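Local coordinates for uncharacterized protein (Bacteroides fragilis, PDB 4OUQ) that is of unknown function but belongs to the DUF4783 family of the NTF2 clan and probably adopts an NTF2-like fold, a helix-backed curved sheet, at residues N21-K27 and V39-E45. Sequence-based numbering, arbitrary orientation.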
ATOM      1  N   ASN A  21       2.922   4.680  -7.427  1.00 19.11           N
ATOM      2  CA  ASN A  21       1.920   5.380  -8.211  1.00 23.23           C
ATOM      3  C   ASN A  21       1.396   4.612  -9.407  1.00 24.77           C
ATOM      4  O   ASN A  21       0.192   4.573  -9.603  1.00 23.00           O
ATOM      5  CB  ASN A  21       2.404   6.758  -8.612  1.00 31.05           C
ATOM      6  CG  ASN A  21       1.325   7.564  -9.350  1.00 40.05           C
ATOM      7  OD1 ASN A  21       1.443   7.816 -10.536  1.00 42.80           O
ATOM      8  ND2 ASN A  21       0.241   7.899  -8.651  1.00 40.73           N
ATOM      9  N   ARG A  22       2.276   3.907 -10.160  1.00 25.35           N
ATOM     10  CA  ARG A  22       1.831   3.165 -11.337  0.50 28.73           C
ATOM     11  C   ARG A  22       0.967   1.947 -10.985  1.00 23.77           C
ATOM     12  O   ARG A  22       0.337   1.381 -11.864  1.00 26.77           O
ATOM     13  CB  ARG A  22       3.008   2.709 -12.233  0.50 32.67           C
ATOM     14  CG  ARG A  22       3.904   1.629 -11.620  0.50 30.09           C
ATOM     15  CD  ARG A  22       4.981   1.147 -12.609  0.50 31.25           C
ATOM     16  NE  ARG A  22       6.005   2.164 -12.837  0.50 32.61           N
ATOM     17  CZ  ARG A  22       6.895   2.550 -11.931  0.50 32.63           C
ATOM     18  NH1 ARG A  22       6.880   2.045 -10.685  0.50 26.56           N
ATOM     19  NH2 ARG A  22       7.756   3.479 -12.241  0.50 37.53           N
ATOM     20  N   TYR A  23       0.938   1.570  -9.708  1.00 19.55           N
ATOM     21  CA  TYR A  23       0.152   0.433  -9.264  1.00 19.74           C
ATOM     22  C   TYR A  23      -1.151   0.854  -8.571  1.00 19.27           C
ATOM     23  O   TYR A  23      -1.885   0.013  -8.126  1.00 19.33           O
ATOM     24  CB  TYR A  23       0.982  -0.460  -8.323  1.00 15.15           C
ATOM     25  CG  TYR A  23       2.239  -0.950  -8.977  1.00 15.99           C
ATOM     26  CD1 TYR A  23       2.195  -1.983  -9.850  1.00 19.35           C
ATOM     27  CD2 TYR A  23       3.471  -0.481  -8.580  1.00 17.62           C
ATOM     28  CE1 TYR A  23       3.327  -2.410 -10.500  1.00 21.23           C
ATOM     29  CE2 TYR A  23       4.630  -0.921  -9.182  1.00 20.68           C
ATOM     30  CZ  TYR A  23       4.553  -1.906 -10.111  1.00 22.47           C
ATOM     31  OH  TYR A  23       5.679  -2.386 -10.714  1.00 29.21           O
ATOM     32  N   LEU A  24      -1.363   2.180  -8.417  1.00 18.86           N
ATOM     33  CA  LEU A  24      -2.612   2.672  -7.788  1.00 17.36           C
ATOM     34  C   LEU A  24      -3.735   2.729  -8.777  1.00 18.60           C
ATOM     35  O   LEU A  24      -3.562   3.177  -9.926  1.00 20.40           O
ATOM     36  CB  LEU A  24      -2.399   4.046  -7.153  1.00 16.89           C
ATOM     37  CG  LEU A  24      -1.375   4.098  -6.034  1.00 15.14           C
ATOM     38  CD1 LEU A  24      -1.006   5.498  -5.607  1.00 17.40           C
ATOM     39  CD2 LEU A  24      -1.864   3.329  -4.829  1.00 15.69           C
ATOM     40  N   GLY A  25      -4.905   2.212  -8.378  1.00 18.67           N
ATOM     41  CA  GLY A  25      -6.079   2.357  -9.121  1.00 20.58           C
ATOM     42  C   GLY A  25      -6.562   3.800  -9.156  1.00 21.10           C
ATOM     43  O   GLY A  25      -6.062   4.655  -8.451  1.00 21.22           O
ATOM     44  N   GLU A  26      -7.586   4.045  -9.948  1.00 22.87           N
ATOM     45  CA  GLU A  26      -8.061   5.405 -10.114  1.00 26.10           C
ATOM     46  C   GLU A  26      -8.821   5.908  -8.875  1.00 25.71           C
ATOM     47  O   GLU A  26      -8.892   7.111  -8.640  1.00 27.03           O
ATOM     48  CB  GLU A  26      -8.836   5.561 -11.408  1.00 31.22           C
ATOM     49  CG  GLU A  26      -7.901   5.532 -12.634  1.00 35.09           C
ATOM     50  CD  GLU A  26      -6.925   6.711 -12.653  1.00 41.82           C
ATOM     51  OE1 GLU A  26      -7.384   7.839 -12.736  1.00 52.50           O
ATOM     52  OE2 GLU A  26      -5.715   6.513 -12.577  1.00 42.46           O
ATOM     53  N   LYS A  27      -9.343   4.970  -8.070  1.00 23.88           N
ATOM     54  CA  LYS A  27      -9.942   5.277  -6.774  1.00 22.20           C
ATOM     55  C   LYS A  27      -9.383   4.324  -5.722  1.00 22.08           C
ATOM     56  O   LYS A  27      -9.383   3.070  -5.910  1.00 22.26           O
ATOM     57  CB  LYS A  27     -11.464   5.113  -6.825  1.00 26.20           C
ATOM     58  CG  LYS A  27     -12.156   5.546  -5.544  1.00 29.22           C
ATOM     59  CD  LYS A  27     -13.661   5.369  -5.663  1.00 36.52           C
ATOM     60  CE  LYS A  27     -14.375   6.093  -4.546  1.00 41.59           C
ATOM     61  NZ  LYS A  27     -15.839   5.922  -4.622  1.00 43.41           N
ATOM     62  N   VAL A  39     -10.265   8.259  -2.225  1.00 27.19           N
ATOM     63  CA  VAL A  39      -9.632   9.366  -2.875  1.00 29.32           C
ATOM     64  C   VAL A  39      -9.143   8.960  -4.237  1.00 28.51           C
ATOM     65  O   VAL A  39      -9.104   7.755  -4.552  1.00 27.01           O
ATOM     66  CB  VAL A  39      -8.497   9.910  -1.997  1.00 30.77           C
ATOM     67  CG1 VAL A  39      -9.061  10.370  -0.659  1.00 34.44           C
ATOM     68  CG2 VAL A  39      -7.423   8.880  -1.779  1.00 27.43           C
ATOM     69  N   ASP A  40      -8.760   9.932  -5.058  1.00 27.89           N
ATOM     70  CA  ASP A  40      -8.261   9.598  -6.391  1.00 27.10           C
ATOM     71  C   ASP A  40      -6.809   9.221  -6.334  1.00 24.03           C
ATOM     72  O   ASP A  40      -6.188   9.306  -5.291  1.00 24.57           O
ATOM     73  CB  ASP A  40      -8.558  10.681  -7.430  1.00 30.44           C
ATOM     74  CG  ASP A  40      -7.936  12.018  -7.103  1.00 32.45           C
ATOM     75  OD1 ASP A  40      -6.954  12.085  -6.354  1.00 33.69           O
ATOM     76  OD2 ASP A  40      -8.427  13.016  -7.650  1.00 42.25           O
ATOM     77  N   ARG A  41      -6.286   8.732  -7.450  1.00 24.37           N
ATOM     78  CA  ARG A  41      -4.949   8.197  -7.498  1.00 21.89           C
ATOM     79  C   ARG A  41      -3.938   9.233  -7.045  1.00 22.01           C
ATOM     80  O   ARG A  41      -3.086   8.950  -6.226  1.00 21.59           O
ATOM     81  CB  ARG A  41      -4.625   7.718  -8.918  1.00 24.30           C
ATOM     82  CG  ARG A  41      -3.255   7.132  -9.111  1.00 26.97           C
ATOM     83  CD  ARG A  41      -2.977   6.639 -10.538  1.00 29.98           C
ATOM     84  NE  ARG A  41      -1.962   7.495 -11.146  1.00 46.97           N
ATOM     85  CZ  ARG A  41      -2.190   8.690 -11.708  1.00 61.78           C
ATOM     86  NH1 ARG A  41      -3.436   9.167 -11.862  1.00 80.82           N
ATOM     87  NH2 ARG A  41      -1.164   9.403 -12.168  1.00 62.42           N
ATOM     88  N   GLN A  42      -4.082  10.455  -7.542  1.00 26.70           N
ATOM     89  CA  GLN A  42      -3.099  11.498  -7.222  1.00 27.19           C
ATOM     90  C   GLN A  42      -3.161  11.859  -5.738  1.00 22.47           C
ATOM     91  O   GLN A  42      -2.106  11.939  -5.048  1.00 23.99           O
ATOM     92  CB  GLN A  42      -3.315  12.714  -8.118  1.00 33.59           C
ATOM     93  CG  GLN A  42      -3.155  12.403  -9.624  1.00 36.60           C
ATOM     94  CD  GLN A  42      -4.483  12.027 -10.375  1.00 40.34           C
ATOM     95  OE1 GLN A  42      -5.436  11.413  -9.816  1.00 32.30           O
ATOM     96  NE2 GLN A  42      -4.527  12.386 -11.651  1.00 53.51           N
ATOM     97  N   ALA A  43      -4.385  11.988  -5.203  1.00 24.45           N
ATOM     98  CA  ALA A  43      -4.556  12.225  -3.785  1.00 23.36           C
ATOM     99  C   ALA A  43      -3.953  11.077  -2.903  1.00 20.91           C
ATOM    100  O   ALA A  43      -3.251  11.324  -1.939  1.00 22.94           O
ATOM    101  CB  ALA A  43      -6.008  12.463  -3.455  1.00 22.29           C
ATOM    102  N   ALA A  44      -4.136   9.805  -3.310  1.00 20.07           N
ATOM    103  CA  ALA A  44      -3.516   8.681  -2.603  1.00 18.65           C
ATOM    104  C   ALA A  44      -2.029   8.745  -2.630  1.00 15.72           C
ATOM    105  O   ALA A  44      -1.382   8.479  -1.645  1.00 15.50           O
ATOM    106  CB  ALA A  44      -3.964   7.368  -3.231  1.00 17.45           C
ATOM    107  N   GLU A  45      -1.454   9.008  -3.815  1.00 16.94           N
ATOM    108  CA  GLU A  45       0.012   9.020  -3.951  1.00 17.61           C
ATOM    109  C   GLU A  45       0.604  10.078  -2.988  1.00 16.73           C
ATOM    110  O   GLU A  45       1.660   9.824  -2.380  1.00 16.55           O
ATOM    111  CB  GLU A  45       0.452   9.313  -5.363  1.00 22.84           C
ATOM    112  CG  GLU A  45       1.992   9.298  -5.524  1.00 24.09           C
ATOM    113  CD  GLU A  45       2.637  10.633  -5.130  1.00 29.67           C
ATOM    114  OE1 GLU A  45       2.015  11.670  -5.383  1.00 25.91           O
ATOM    115  OE2 GLU A  45       3.773  10.657  -4.564  1.00 27.05           O
TER
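Arg41, in the first turn of helix 41-54, lies along the backbone of 21-27 and meets something with nearly every atom. Its CB sits over the peptide oxygen of Gly25, 3.4 Å from that O. With CG anti to the backbone N, the chain stays extended as far as CD: CG packs against CB of Leu24 at 3.8 Å, and CD touches Leu24 O and, from another direction, Glu26 OE2. A bend at chi3 (112°) then turns the guanidinium toward Asn21. There NE and NH2 both face the same oxygen, OD1 of Asn21, each in a weak bond of 3.5 Å, with the amide plane turned 50° from the guanidinium; Asn21 O lies in plane at the guanidinium edge. The remaining guanidinium nitrogen, Arg41 NH1, makes a long salt bridge with Glu26 OE2 at 3.6 Å. Glu26 starts out away from the helix, but its bent chain brings the carboxylate back beside Arg41, the carboxylate and guanidinium planes 24° apart.

The contact joins the connection after helix 17-21 to the start of helix 41-54, an arrangement consistent with an NTF2-like fold, in which helices pack against a curved mixed sheet. A type I turn from Asn21 to Leu24 leads into strand 24-25, where Gly25 bonds through its backbone to Ile100 of strand 97-107. Further along the helix, Leu24 CD1 reaches Ala44 CB at 4.2 Å, while Asn21 ND2 rests on CB of Glu45, whose carboxylate turns off to Ser17. The helix itself begins at Asp40, the N-cap: its OD1 takes the N-H of Ala43 at 2.8 Å, nearly along the C-O axis, and Glu26 O receives a weak bond from Arg41 N.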